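Local coordinates for N-acetyltransferase (Staphylococcus aureus subsp. aureus, PDB 4M85), which probably transfers an acetyl group from acetyl-CoA to an amino group of a substrate, as expected of a GNAT-fold N-acetyltransferase, at residues 49-54 against 88-93; 113-118 against 148-153; 17-22 against 120-125. All coordinates share one frame; numbering follows the deposited sequence.

Interaction 1 (49-54 against 88-93)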
ATOM      1  N   VAL A  49       8.824 -10.228   2.176  1.00 15.75           N
ATOM      2  CA  VAL A  49       9.431 -11.141   3.159  1.00 15.92           C
ATOM      3  C   VAL A  49      10.951 -11.025   3.314  1.00 17.25           C
ATOM      4  O   VAL A  49      11.443 -11.205   4.404  1.00 16.90           O
ATOM      5  CB  VAL A  49       9.058 -12.649   2.916  1.00 16.63           C
ATOM      6  CG1 VAL A  49       7.593 -12.907   3.206  1.00 17.08           C
ATOM      7  CG2 VAL A  49       9.407 -13.125   1.522  1.00 15.95           C
ATOM      8  N   ASP A  50      11.690 -10.654   2.262  1.00 17.76           N
ATOM      9  CA  ASP A  50      13.147 -10.800   2.269  1.00 18.47           C
ATOM     10  C   ASP A  50      13.907  -9.608   2.851  1.00 18.95           C
ATOM     11  O   ASP A  50      15.103  -9.709   3.154  1.00 18.86           O
ATOM     12  CB  ASP A  50      13.638 -11.132   0.841  1.00 19.15           C
ATOM     13  CG  ASP A  50      13.166 -12.504   0.381  1.00 20.08           C
ATOM     14  OD1 ASP A  50      12.837 -13.322   1.263  1.00 20.68           O
ATOM     15  OD2 ASP A  50      13.122 -12.791  -0.830  1.00 20.27           O
ATOM     16  N   ALA A  51      13.211  -8.489   3.020  1.00 17.70           N
ATOM     17  CA  ALA A  51      13.782  -7.286   3.591  1.00 17.01           C
ATOM     18  C   ALA A  51      12.601  -6.415   3.992  1.00 17.59           C
ATOM     19  O   ALA A  51      11.487  -6.656   3.542  1.00 17.75           O
ATOM     20  CB  ALA A  51      14.648  -6.574   2.566  1.00 16.40           C
ATOM     21  N   THR A  52      12.841  -5.384   4.780  1.00 17.66           N
ATOM     22  CA  THR A  52      11.758  -4.531   5.251  1.00 18.19           C
ATOM     23  C   THR A  52      11.527  -3.353   4.327  1.00 17.03           C
ATOM     24  O   THR A  52      11.869  -2.200   4.645  1.00 18.20           O
ATOM     25  CB  THR A  52      11.977  -4.104   6.712  1.00 18.83           C
ATOM     26  OG1 THR A  52      12.291  -5.271   7.461  1.00 19.04           O
ATOM     27  CG2 THR A  52      10.711  -3.493   7.318  1.00 18.77           C
ATOM     28  N   TYR A  53      10.943  -3.687   3.177  1.00 16.25           N
ATOM     29  CA  TYR A  53      10.527  -2.749   2.170  1.00 16.93           C
ATOM     30  C   TYR A  53       9.200  -2.137   2.662  1.00 16.33           C
ATOM     31  O   TYR A  53       8.639  -2.587   3.663  1.00 14.93           O
ATOM     32  CB  TYR A  53      10.397  -3.450   0.784  1.00 17.09           C
ATOM     33  CG  TYR A  53      10.016  -2.482  -0.284  1.00 17.82           C
ATOM     34  CD1 TYR A  53      10.817  -1.408  -0.561  1.00 18.14           C
ATOM     35  CD2 TYR A  53       8.822  -2.608  -0.980  1.00 18.56           C
ATOM     36  CE1 TYR A  53      10.454  -0.473  -1.501  1.00 19.69           C
ATOM     37  CE2 TYR A  53       8.451  -1.686  -1.940  1.00 19.02           C
ATOM     38  CZ  TYR A  53       9.271  -0.606  -2.192  1.00 19.77           C
ATOM     39  OH  TYR A  53       8.928   0.365  -3.112  1.00 19.69           O
ATOM     40  N   ARG A  54       8.754  -1.073   2.014  1.00 17.65           N
ATOM     41  CA  ARG A  54       7.410  -0.499   2.250  1.00 17.73           C
ATOM     42  C   ARG A  54       6.335  -1.578   2.439  1.00 18.89           C
ATOM     43  O   ARG A  54       5.533  -1.552   3.410  1.00 18.06           O
ATOM     44  CB  ARG A  54       7.017   0.355   1.050  1.00 18.03           C
ATOM     45  CG  ARG A  54       7.670   1.726   0.962  1.00 17.73           C
ATOM     46  CD  ARG A  54       7.379   2.316  -0.397  1.00 18.09           C
ATOM     47  NE  ARG A  54       8.150   3.520  -0.703  1.00 19.50           N
ATOM     48  CZ  ARG A  54       7.759   4.773  -0.460  1.00 19.66           C
ATOM     49  NH1 ARG A  54       6.589   5.039   0.120  1.00 19.70           N
ATOM     50  NH2 ARG A  54       8.540   5.776  -0.831  1.00 19.98           N
ATOM     51  N   TRP A  88      14.523  -2.098  -0.908  1.00 17.90           N
ATOM     52  CA  TRP A  88      14.359  -2.716  -2.204  1.00 17.92           C
ATOM     53  C   TRP A  88      15.687  -3.269  -2.760  1.00 18.68           C
ATOM     54  O   TRP A  88      15.712  -4.320  -3.413  1.00 16.63           O
ATOM     55  CB  TRP A  88      13.759  -1.719  -3.175  1.00 17.93           C
ATOM     56  CG  TRP A  88      13.378  -2.291  -4.497  1.00 18.41           C
ATOM     57  CD1 TRP A  88      14.104  -2.249  -5.654  1.00 18.30           C
ATOM     58  CD2 TRP A  88      12.147  -2.938  -4.822  1.00 19.08           C
ATOM     59  NE1 TRP A  88      13.403  -2.848  -6.677  1.00 18.90           N
ATOM     60  CE2 TRP A  88      12.200  -3.282  -6.194  1.00 19.22           C
ATOM     61  CE3 TRP A  88      11.002  -3.260  -4.096  1.00 18.78           C
ATOM     62  CZ2 TRP A  88      11.153  -3.939  -6.837  1.00 18.71           C
ATOM     63  CZ3 TRP A  88       9.977  -3.911  -4.730  1.00 18.44           C
ATOM     64  CH2 TRP A  88      10.062  -4.254  -6.093  1.00 18.35           C
ATOM     65  N   GLU A  89      16.779  -2.563  -2.468  1.00 19.01           N
ATOM     66  CA  GLU A  89      18.102  -2.945  -2.925  1.00 20.44           C
ATOM     67  C   GLU A  89      18.664  -4.250  -2.332  1.00 20.96           C
ATOM     68  O   GLU A  89      19.615  -4.829  -2.872  1.00 18.82           O
ATOM     69  CB  GLU A  89      19.051  -1.787  -2.677  1.00 22.24           C
ATOM     70  CG  GLU A  89      18.645  -0.530  -3.427  1.00 24.38           C
ATOM     71  CD  GLU A  89      19.715   0.546  -3.393  1.00 29.43           C
ATOM     72  OE1 GLU A  89      20.338   0.731  -2.303  1.00 29.58           O
ATOM     73  OE2 GLU A  89      19.929   1.182  -4.465  1.00 30.64           O
ATOM     74  N   LEU A  90      18.065  -4.735  -1.244  1.00 21.70           N
ATOM     75  CA  LEU A  90      18.480  -5.992  -0.619  1.00 21.00           C
ATOM     76  C   LEU A  90      17.765  -7.217  -1.181  1.00 21.82           C
ATOM     77  O   LEU A  90      17.977  -8.328  -0.693  1.00 22.36           O
ATOM     78  CB  LEU A  90      18.260  -5.921   0.901  1.00 22.37           C
ATOM     79  CG  LEU A  90      18.885  -4.663   1.561  1.00 24.02           C
ATOM     80  CD1 LEU A  90      18.585  -4.572   3.046  1.00 24.21           C
ATOM     81  CD2 LEU A  90      20.381  -4.663   1.315  1.00 26.16           C
ATOM     82  N   LEU A  91      16.909  -7.036  -2.190  1.00 21.54           N
ATOM     83  CA  LEU A  91      16.155  -8.162  -2.766  1.00 20.75           C
ATOM     84  C   LEU A  91      16.989  -8.879  -3.822  1.00 21.04           C
ATOM     85  O   LEU A  91      17.894  -8.282  -4.411  1.00 21.09           O
ATOM     86  CB  LEU A  91      14.828  -7.665  -3.388  1.00 19.54           C
ATOM     87  CG  LEU A  91      13.913  -6.887  -2.448  1.00 18.91           C
ATOM     88  CD1 LEU A  91      12.636  -6.392  -3.132  1.00 18.20           C
ATOM     89  CD2 LEU A  91      13.596  -7.746  -1.220  1.00 19.11           C
ATOM     90  N   ASP A  92      16.676 -10.153  -4.056  1.00 20.81           N
ATOM     91  CA  ASP A  92      17.379 -10.968  -5.042  1.00 21.41           C
ATOM     92  C   ASP A  92      16.653 -10.846  -6.380  1.00 21.31           C
ATOM     93  O   ASP A  92      15.713 -11.602  -6.650  1.00 20.36           O
ATOM     94  CB  ASP A  92      17.421 -12.445  -4.625  1.00 21.43           C
ATOM     95  CG  ASP A  92      17.915 -12.646  -3.209  1.00 21.31           C
ATOM     96  OD1 ASP A  92      18.953 -12.046  -2.821  1.00 20.79           O
ATOM     97  OD2 ASP A  92      17.266 -13.430  -2.484  1.00 19.71           O
ATOM     98  N   LEU A  93      17.121  -9.910  -7.204  1.00 21.98           N
ATOM     99  CA  LEU A  93      16.422  -9.450  -8.390  1.00 22.12           C
ATOM    100  C   LEU A  93      17.302  -9.532  -9.638  1.00 24.61           C
ATOM    101  O   LEU A  93      18.510  -9.330  -9.563  1.00 23.25           O
ATOM    102  CB  LEU A  93      15.974  -8.007  -8.204  1.00 21.80           C
ATOM    103  CG  LEU A  93      15.004  -7.750  -7.042  1.00 22.16           C
ATOM    104  CD1 LEU A  93      14.631  -6.279  -7.028  1.00 21.98           C
ATOM    105  CD2 LEU A  93      13.760  -8.634  -7.150  1.00 21.58           C
TER
HETATM  106  O   HOH W   1      14.882 -11.738  -2.287  1.00 17.99           O

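Interaction 2 (113-118 against 148-153)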
ATOM      1  N   GLU A 113       3.933  11.340  10.911  1.00 24.18           N
ATOM      2  CA  GLU A 113       2.757  10.558  10.491  1.00 23.63           C
ATOM      3  C   GLU A 113       3.001   9.060  10.457  1.00 22.92           C
ATOM      4  O   GLU A 113       4.089   8.606  10.131  1.00 21.14           O
ATOM      5  CB  GLU A 113       2.298  10.973   9.070  1.00 23.70           C
ATOM      6  CG  GLU A 113       1.884  12.428   8.920  1.00 23.61           C
ATOM      7  CD  GLU A 113       1.688  12.885   7.497  1.00 22.56           C
ATOM      8  OE1 GLU A 113       2.056  12.179   6.519  1.00 20.55           O
ATOM      9  OE2 GLU A 113       1.174  14.009   7.359  1.00 23.83           O
ATOM     10  N   TYR A 114       1.961   8.296  10.794  1.00 23.46           N
ATOM     11  CA  TYR A 114       1.902   6.891  10.446  1.00 24.64           C
ATOM     12  C   TYR A 114       1.131   6.788   9.121  1.00 22.77           C
ATOM     13  O   TYR A 114      -0.110   6.911   9.084  1.00 20.73           O
ATOM     14  CB  TYR A 114       1.283   6.083  11.573  1.00 26.08           C
ATOM     15  CG  TYR A 114       1.896   4.729  11.688  1.00 30.77           C
ATOM     16  CD1 TYR A 114       2.968   4.489  12.547  1.00 32.80           C
ATOM     17  CD2 TYR A 114       1.422   3.669  10.894  1.00 33.43           C
ATOM     18  CE1 TYR A 114       3.550   3.223  12.619  1.00 34.75           C
ATOM     19  CE2 TYR A 114       1.979   2.399  10.969  1.00 35.75           C
ATOM     20  CZ  TYR A 114       3.035   2.175  11.828  1.00 37.98           C
ATOM     21  OH  TYR A 114       3.559   0.900  11.857  1.00 42.92           O
ATOM     22  N   TYR A 115       1.897   6.615   8.041  1.00 21.69           N
ATOM     23  CA  TYR A 115       1.404   6.718   6.662  1.00 21.12           C
ATOM     24  C   TYR A 115       0.750   5.440   6.194  1.00 20.73           C
ATOM     25  O   TYR A 115       1.339   4.361   6.263  1.00 19.78           O
ATOM     26  CB  TYR A 115       2.558   7.058   5.691  1.00 21.27           C
ATOM     27  CG  TYR A 115       2.174   7.187   4.229  1.00 21.50           C
ATOM     28  CD1 TYR A 115       1.161   8.062   3.823  1.00 21.50           C
ATOM     29  CD2 TYR A 115       2.861   6.476   3.237  1.00 21.49           C
ATOM     30  CE1 TYR A 115       0.833   8.212   2.488  1.00 21.49           C
ATOM     31  CE2 TYR A 115       2.541   6.623   1.908  1.00 20.62           C
ATOM     32  CZ  TYR A 115       1.519   7.479   1.551  1.00 20.99           C
ATOM     33  OH  TYR A 115       1.189   7.628   0.256  1.00 21.06           O
ATOM     34  N   ILE A 116      -0.468   5.583   5.685  1.00 20.53           N
ATOM     35  CA  ILE A 116      -1.183   4.495   5.071  1.00 20.74           C
ATOM     36  C   ILE A 116      -0.960   4.659   3.569  1.00 20.91           C
ATOM     37  O   ILE A 116      -1.559   5.515   2.933  1.00 20.96           O
ATOM     38  CB  ILE A 116      -2.680   4.565   5.389  1.00 20.76           C
ATOM     39  CG1 ILE A 116      -2.911   4.523   6.908  1.00 20.01           C
ATOM     40  CG2 ILE A 116      -3.388   3.393   4.746  1.00 21.27           C
ATOM     41  CD1 ILE A 116      -4.302   4.901   7.340  1.00 20.01           C
ATOM     42  N   GLU A 117      -0.106   3.815   3.018  1.00 21.14           N
ATOM     43  CA  GLU A 117       0.304   3.926   1.640  1.00 22.63           C
ATOM     44  C   GLU A 117      -0.753   3.367   0.672  1.00 20.55           C
ATOM     45  O   GLU A 117      -0.971   3.933  -0.394  1.00 19.14           O
ATOM     46  CB  GLU A 117       1.630   3.165   1.444  1.00 25.19           C
ATOM     47  CG  GLU A 117       2.192   3.231   0.028  1.00 30.11           C
ATOM     48  CD  GLU A 117       3.215   2.126  -0.269  1.00 35.38           C
ATOM     49  OE1 GLU A 117       4.047   1.792   0.592  1.00 35.29           O
ATOM     50  OE2 GLU A 117       3.191   1.592  -1.387  1.00 43.58           O
ATOM     51  N   THR A 118      -1.363   2.244   1.036  1.00 20.17           N
ATOM     52  CA  THR A 118      -2.160   1.443   0.108  1.00 21.37           C
ATOM     53  C   THR A 118      -3.385   0.835   0.808  1.00 20.10           C
ATOM     54  O   THR A 118      -3.258   0.290   1.904  1.00 20.05           O
ATOM     55  CB  THR A 118      -1.323   0.253  -0.468  1.00 23.09           C
ATOM     56  OG1 THR A 118      -0.162   0.731  -1.149  1.00 23.81           O
ATOM     57  CG2 THR A 118      -2.130  -0.533  -1.431  1.00 23.55           C
ATOM     58  N   SER A 148      -1.875   9.262   8.258  1.00 19.07           N
ATOM     59  CA  SER A 148      -2.036  10.006   7.014  1.00 18.73           C
ATOM     60  C   SER A 148      -2.244   9.103   5.798  1.00 19.19           C
ATOM     61  O   SER A 148      -1.925   7.919   5.823  1.00 19.07           O
ATOM     62  CB  SER A 148      -0.834  10.926   6.778  1.00 18.19           C
ATOM     63  OG  SER A 148       0.320  10.206   6.423  1.00 18.49           O
ATOM     64  N   LEU A 149      -2.797   9.689   4.737  1.00 19.71           N
ATOM     65  CA  LEU A 149      -2.921   9.018   3.460  1.00 19.30           C
ATOM     66  C   LEU A 149      -3.041  10.017   2.333  1.00 19.25           C
ATOM     67  O   LEU A 149      -3.270  11.211   2.564  1.00 18.14           O
ATOM     68  CB  LEU A 149      -4.072   8.014   3.442  1.00 19.54           C
ATOM     69  CG  LEU A 149      -5.514   8.450   3.599  1.00 20.80           C
ATOM     70  CD1 LEU A 149      -6.028   9.152   2.342  1.00 21.23           C
ATOM     71  CD2 LEU A 149      -6.388   7.236   3.926  1.00 21.62           C
ATOM     72  N   ASN A 150      -2.863   9.510   1.123  1.00 18.31           N
ATOM     73  CA  ASN A 150      -2.925  10.308  -0.086  1.00 18.74           C
ATOM     74  C   ASN A 150      -4.005   9.811  -1.040  1.00 18.82           C
ATOM     75  O   ASN A 150      -3.934   8.708  -1.547  1.00 18.89           O
ATOM     76  CB  ASN A 150      -1.561  10.271  -0.756  1.00 19.35           C
ATOM     77  CG  ASN A 150      -0.532  11.104  -0.020  1.00 18.47           C
ATOM     78  OD1 ASN A 150      -0.819  12.217   0.422  1.00 19.87           O
ATOM     79  ND2 ASN A 150       0.687  10.582   0.092  1.00 19.24           N
ATOM     80  N   CYS A 151      -5.012  10.637  -1.283  1.00 19.35           N
ATOM     81  CA  CYS A 151      -6.205  10.228  -2.046  1.00 18.85           C
ATOM     82  C   CYS A 151      -6.198  10.899  -3.407  1.00 18.82           C
ATOM     83  O   CYS A 151      -6.242  12.123  -3.498  1.00 18.31           O
ATOM     84  CB  CYS A 151      -7.465  10.657  -1.289  1.00 19.13           C
ATOM     85  SG  CYS A 151      -9.046  10.173  -2.038  1.00 19.61           S
ATOM     86  N   ASP A 152      -6.190  10.103  -4.457  1.00 18.90           N
ATOM     87  CA  ASP A 152      -6.369  10.613  -5.825  1.00 20.80           C
ATOM     88  C   ASP A 152      -7.500  11.660  -5.872  1.00 20.86           C
ATOM     89  O   ASP A 152      -8.631  11.380  -5.505  1.00 18.02           O
ATOM     90  CB  ASP A 152      -6.674   9.447  -6.777  1.00 23.05           C
ATOM     91  CG  ASP A 152      -7.031   9.911  -8.226  1.00 26.67           C
ATOM     92  OD1 ASP A 152      -6.678  11.042  -8.638  1.00 25.21           O
ATOM     93  OD2 ASP A 152      -7.687   9.123  -8.936  1.00 31.42           O
ATOM     94  N   ILE A 153      -7.179  12.866  -6.348  1.00 23.04           N
ATOM     95  CA  ILE A 153      -8.146  13.955  -6.405  1.00 23.78           C
ATOM     96  C   ILE A 153      -9.340  13.641  -7.314  1.00 27.25           C
ATOM     97  O   ILE A 153     -10.380  14.291  -7.214  1.00 29.27           O
ATOM     98  CB  ILE A 153      -7.507  15.309  -6.812  1.00 24.07           C
ATOM     99  CG1 ILE A 153      -7.040  15.302  -8.270  1.00 24.35           C
ATOM    100  CG2 ILE A 153      -6.349  15.669  -5.882  1.00 22.37           C
ATOM    101  CD1 ILE A 153      -6.921  16.705  -8.809  1.00 24.57           C
TER
HETATM  102  O   HOH W   2      -2.040   6.709   0.707  1.00 16.92           O
HETATM  103  O   HOH W   3      -3.959   5.315  -1.126  1.00 41.49           O

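Interaction 3 (17-22 against 120-125)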
ATOM      1  N   ALA A  17       1.084  -9.231  -3.678  1.00 17.65           N
ATOM      2  CA  ALA A  17       1.808  -8.766  -4.861  1.00 17.00           C
ATOM      3  C   ALA A  17       0.867  -8.394  -6.015  1.00 16.98           C
ATOM      4  O   ALA A  17       1.056  -7.403  -6.691  1.00 16.53           O
ATOM      5  CB  ALA A  17       2.803  -9.837  -5.306  1.00 16.79           C
ATOM      6  N   LYS A  18      -0.184  -9.168  -6.220  1.00 19.31           N
ATOM      7  CA  LYS A  18      -1.122  -8.858  -7.301  1.00 20.02           C
ATOM      8  C   LYS A  18      -1.820  -7.538  -7.021  1.00 19.43           C
ATOM      9  O   LYS A  18      -1.950  -6.695  -7.917  1.00 19.21           O
ATOM     10  CB  LYS A  18      -2.119 -10.000  -7.467  1.00 21.98           C
ATOM     11  CG  LYS A  18      -1.475 -11.290  -7.935  1.00 24.54           C
ATOM     12  CD  LYS A  18      -2.542 -12.363  -8.126  1.00 28.56           C
ATOM     13  CE  LYS A  18      -1.947 -13.759  -8.169  1.00 32.59           C
ATOM     14  NZ  LYS A  18      -3.041 -14.772  -8.284  1.00 37.39           N
ATOM     15  N   LEU A  19      -2.216  -7.339  -5.765  1.00 18.64           N
ATOM     16  CA  LEU A  19      -2.872  -6.096  -5.350  1.00 18.49           C
ATOM     17  C   LEU A  19      -1.968  -4.878  -5.562  1.00 19.23           C
ATOM     18  O   LEU A  19      -2.401  -3.883  -6.146  1.00 17.89           O
ATOM     19  CB  LEU A  19      -3.315  -6.185  -3.884  1.00 18.01           C
ATOM     20  CG  LEU A  19      -4.580  -7.003  -3.579  1.00 18.96           C
ATOM     21  CD1 LEU A  19      -4.695  -7.349  -2.095  1.00 19.18           C
ATOM     22  CD2 LEU A  19      -5.859  -6.290  -4.049  1.00 19.12           C
ATOM     23  N   VAL A  20      -0.718  -4.966  -5.082  1.00 18.91           N
ATOM     24  CA  VAL A  20       0.256  -3.875  -5.217  1.00 18.57           C
ATOM     25  C   VAL A  20       0.548  -3.662  -6.700  1.00 18.54           C
ATOM     26  O   VAL A  20       0.578  -2.550  -7.168  1.00 17.08           O
ATOM     27  CB  VAL A  20       1.578  -4.185  -4.441  1.00 19.02           C
ATOM     28  CG1 VAL A  20       2.690  -3.183  -4.778  1.00 19.24           C
ATOM     29  CG2 VAL A  20       1.321  -4.200  -2.937  1.00 18.70           C
ATOM     30  N   TYR A  21       0.751  -4.741  -7.436  1.00 21.23           N
ATOM     31  CA  TYR A  21       0.983  -4.634  -8.868  1.00 23.04           C
ATOM     32  C   TYR A  21      -0.118  -3.807  -9.551  1.00 25.07           C
ATOM     33  O   TYR A  21       0.162  -2.936 -10.387  1.00 25.27           O
ATOM     34  CB  TYR A  21       1.073  -6.025  -9.517  1.00 23.99           C
ATOM     35  CG  TYR A  21       1.432  -5.933 -10.967  1.00 24.15           C
ATOM     36  CD1 TYR A  21       0.454  -5.953 -11.971  1.00 24.92           C
ATOM     37  CD2 TYR A  21       2.755  -5.788 -11.339  1.00 24.23           C
ATOM     38  CE1 TYR A  21       0.806  -5.826 -13.315  1.00 25.65           C
ATOM     39  CE2 TYR A  21       3.118  -5.654 -12.664  1.00 24.65           C
ATOM     40  CZ  TYR A  21       2.152  -5.674 -13.648  1.00 26.17           C
ATOM     41  OH  TYR A  21       2.587  -5.545 -14.956  1.00 26.70           O
ATOM     42  N   MET A  22      -1.374  -4.095  -9.218  1.00 28.18           N
ATOM     43  CA  MET A  22      -2.507  -3.370  -9.827  1.00 30.14           C
ATOM     44  C   MET A  22      -2.439  -1.886  -9.513  1.00 28.18           C
ATOM     45  O   MET A  22      -2.672  -1.041 -10.380  1.00 28.44           O
ATOM     46  CB  MET A  22      -3.844  -3.938  -9.350  1.00 34.00           C
ATOM     47  CG  MET A  22      -4.366  -5.091 -10.196  1.00 37.95           C
ATOM     48  SD  MET A  22      -5.543  -6.087  -9.278  1.00 48.60           S
ATOM     49  CE  MET A  22      -6.510  -4.843  -8.378  1.00 46.63           C
ATOM     50  N   ALA A 120      -6.283  -1.721  -0.801  1.00 19.73           N
ATOM     51  CA  ALA A 120      -6.577  -2.376  -2.073  1.00 19.45           C
ATOM     52  C   ALA A 120      -7.502  -3.575  -1.904  1.00 18.59           C
ATOM     53  O   ALA A 120      -7.392  -4.331  -0.940  1.00 18.44           O
ATOM     54  CB  ALA A 120      -5.274  -2.785  -2.770  1.00 19.35           C
ATOM     55  N   THR A 121      -8.421  -3.749  -2.848  1.00 19.17           N
ATOM     56  CA  THR A 121      -9.368  -4.873  -2.789  1.00 19.04           C
ATOM     57  C   THR A 121      -9.405  -5.542  -4.158  1.00 19.03           C
ATOM     58  O   THR A 121      -9.426  -4.860  -5.170  1.00 18.80           O
ATOM     59  CB  THR A 121     -10.799  -4.403  -2.387  1.00 19.15           C
ATOM     60  OG1 THR A 121     -10.740  -3.606  -1.209  1.00 21.65           O
ATOM     61  CG2 THR A 121     -11.713  -5.574  -2.068  1.00 18.91           C
ATOM     62  N   PHE A 122      -9.414  -6.875  -4.190  1.00 19.43           N
ATOM     63  CA  PHE A 122      -9.658  -7.591  -5.444  1.00 20.27           C
ATOM     64  C   PHE A 122     -11.073  -7.304  -5.982  1.00 22.06           C
ATOM     65  O   PHE A 122     -12.050  -7.220  -5.224  1.00 20.47           O
ATOM     66  CB  PHE A 122      -9.467  -9.097  -5.278  1.00 20.08           C
ATOM     67  CG  PHE A 122      -8.031  -9.523  -5.167  1.00 19.65           C
ATOM     68  CD1 PHE A 122      -7.165  -9.363  -6.245  1.00 18.93           C
ATOM     69  CD2 PHE A 122      -7.550 -10.075  -3.982  1.00 19.17           C
ATOM     70  CE1 PHE A 122      -5.844  -9.762  -6.152  1.00 18.66           C
ATOM     71  CE2 PHE A 122      -6.225 -10.467  -3.874  1.00 19.59           C
ATOM     72  CZ  PHE A 122      -5.375 -10.317  -4.961  1.00 19.37           C
ATOM     73  N   ALA A 123     -11.169  -7.146  -7.300  1.00 23.46           N
ATOM     74  CA  ALA A 123     -12.441  -6.827  -7.975  1.00 24.50           C
ATOM     75  C   ALA A 123     -13.604  -7.762  -7.581  1.00 24.50           C
ATOM     76  O   ALA A 123     -14.729  -7.323  -7.402  1.00 24.19           O
ATOM     77  CB  ALA A 123     -12.225  -6.824  -9.495  1.00 23.86           C
ATOM     78  N   ALA A 124     -13.310  -9.044  -7.414  1.00 26.18           N
ATOM     79  CA  ALA A 124     -14.326 -10.049  -7.074  1.00 27.94           C
ATOM     80  C   ALA A 124     -14.922  -9.840  -5.681  1.00 28.23           C
ATOM     81  O   ALA A 124     -15.978 -10.389  -5.377  1.00 27.52           O
ATOM     82  CB  ALA A 124     -13.731 -11.454  -7.179  1.00 27.72           C
ATOM     83  N   TYR A 125     -14.250  -9.056  -4.838  1.00 26.79           N
ATOM     84  CA  TYR A 125     -14.725  -8.868  -3.469  1.00 27.66           C
ATOM     85  C   TYR A 125     -15.205  -7.446  -3.236  1.00 27.58           C
ATOM     86  O   TYR A 125     -15.514  -7.087  -2.114  1.00 27.74           O
ATOM     87  CB  TYR A 125     -13.655  -9.270  -2.458  1.00 26.89           C
ATOM     88  CG  TYR A 125     -13.252 -10.719  -2.549  1.00 28.80           C
ATOM     89  CD1 TYR A 125     -13.980 -11.709  -1.900  1.00 30.02           C
ATOM     90  CD2 TYR A 125     -12.151 -11.098  -3.294  1.00 29.51           C
ATOM     91  CE1 TYR A 125     -13.615 -13.046  -2.004  1.00 31.84           C
ATOM     92  CE2 TYR A 125     -11.772 -12.422  -3.408  1.00 31.89           C
ATOM     93  CZ  TYR A 125     -12.500 -13.395  -2.760  1.00 33.30           C
ATOM     94  OH  TYR A 125     -12.093 -14.702  -2.887  1.00 33.18           O
TER

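Interaction 1 (49-54 against 88-93)
Tyr53 and Trp88 bring their CA atoms within 5.8 Å and Asp50 and Leu91 theirs within 6.4 Å, so loop 49-54 passes the 3-10 turn at 88-90 and the loop after it in opposite chain directions, held by side chains and a water rather than by backbone pairing. The main feature is an edge-to-face aromatic pair. Trp88 presents the CE3 edge of its six-membered ring to the face of Tyr53, with CE3 3.6 Å above the middle of the phenol ring and the planes at 61°. Tyr53 CG lies anti to the backbone N (chi1 -178°), which swings the ring toward Trp88. Arg54 CB backs the other face of the phenol, and Leu91 CD1 lies over one face of the indole. The phenol is also fixed at its polar end, where Tyr53 OH bonds to Glu85.

Beside the ring pair, buried Ala51 and Leu91 meet the more exposed Leu90 and Asp50. Small Ala51 lets the loops come close, its CB 4.0 Å from Leu90 CB, while Leu91 CD2 reaches Asp50 CB. At the exposed edge a water donates to Asp50 OD2 and, weakly, to Asp92 OD2 while accepting from Asp92 N; it probably eases the approach of the two OD2 atoms, 4.5 Å apart. This is aromatic packing between two connecting loops at the periphery of the GNAT fold.

Interaction 2 (113-118 against 148-153)
Ser148 is gripped by Glu113 and by the backbone of the neighbouring strand. Its OG, set between the backbone N and the carbonyl carbon (chi1 72°), gives a short bond of 2.6 Å to Glu113 OE1, meeting that oxygen from well above the carboxylate plane. The backbone of the same serine makes a parallel beta bridge around Tyr115: Ser148 N donates to Tyr114 O (3.1 Å), and Ile116 N donates to Ser148 O (2.8 Å) in an almost straight bond. Serine suits this place because its short hydroxyl reaches the buried carboxylate of Glu113 and lies at the edge of the Tyr115 ring, near CD1, without crowding it.

Tyr115 lies alongside, and its hydroxyl accepts from Asn150 ND2 (3.0 Å). The bond is bent (N-H...O 143°), the phenol oxygen lying somewhat off the amide plane, and the two flat groups are turned 56° apart. On the other face of the sheet Ile116 CB and Leu149 CB pack at 4.2 Å. Past this pair the strands lean apart, and a water accepts from Asn150 N (2.9 Å) and lies near Ile116 O.

A second shell holds the polar groups. Tyr115 OH bonds to Glu108, Asn150 OD1 to His182, Glu113 OE2 also to His182, and Glu113 OE1 takes Lys110 N. A classic beta bulge at Glu117 and Thr118, opposite Ile74, and the divergence of strands 114-121 and 147-152 are consistent with the V-shaped splay in which GNAT enzymes hold acetyl-CoA. The two strands belong to the beta-alpha-beta unit with helix 130-140; strand 68-77 flanks 114-121, strand 178-184 flanks 147-152, and helix 156-164 packs on Leu149 and Cys151.

Interaction 3 (17-22 against 120-125)
Leu19, Phe122 and Ala120 account for most of the surface buried here. From helix 13-26 Leu19 is directed toward the end of strand 114-121, and its CD2 stands over the centre of the Phe122 ring, 3.9 Å from the centroid and only 4° off the ring normal, an almost ideal CH-pi contact. Leu19 CG lies over the rim, 3.7 Å from Phe122 CZ, and CD1 beyond it near CE2. Leucine suits the site as a branched apolar group whose CD2 meets both this face and Ala120 CB, the latter at 3.8 Å. The single methyl of Ala120 lets the helix come close, its CA 6.2 Å from that of Leu19.

The pairing fastens the first long helix of the GNAT fold onto the sheet just where its central strand ends. The chain then runs through Arg126 toward Ile130, in a sequence resembling the pyrophosphate-binding loop of this family; Thr121 O takes a bond from Arg126.

Phe122 CG turns anti to the carbonyl carbon (chi1 -74°), which carries the ring to Leu19. Lys18 CB comes up at the ring edge, 4.0 Å from Phe122 CE1, while the extended remainder of the lysine runs off from the contact.

Overall arrangement
Interactions 2 and 3 share strand 114-121: residues 113-118 pair with 148-153 where the two strands begin to diverge, and residues 120-125 meet helix 13-26 farther along. Interaction 2 is the most polar, using a backbone bridge and buried hydrogen bonds within the sheet, its centre about 9 Å from the chain's centre, whereas interaction 3 is apolar packing of a helix on the sheet and is only partly buried. Interaction 1, about 15 Å out, joins two loops through a buried aromatic centre with a solvent-facing, water-bridged margin. It lies on the opposite side of the chain's centre from interaction 2, yet touches it where Arg54 CB packs against Glu117 OE1. Interactions 1 and 3 do not touch.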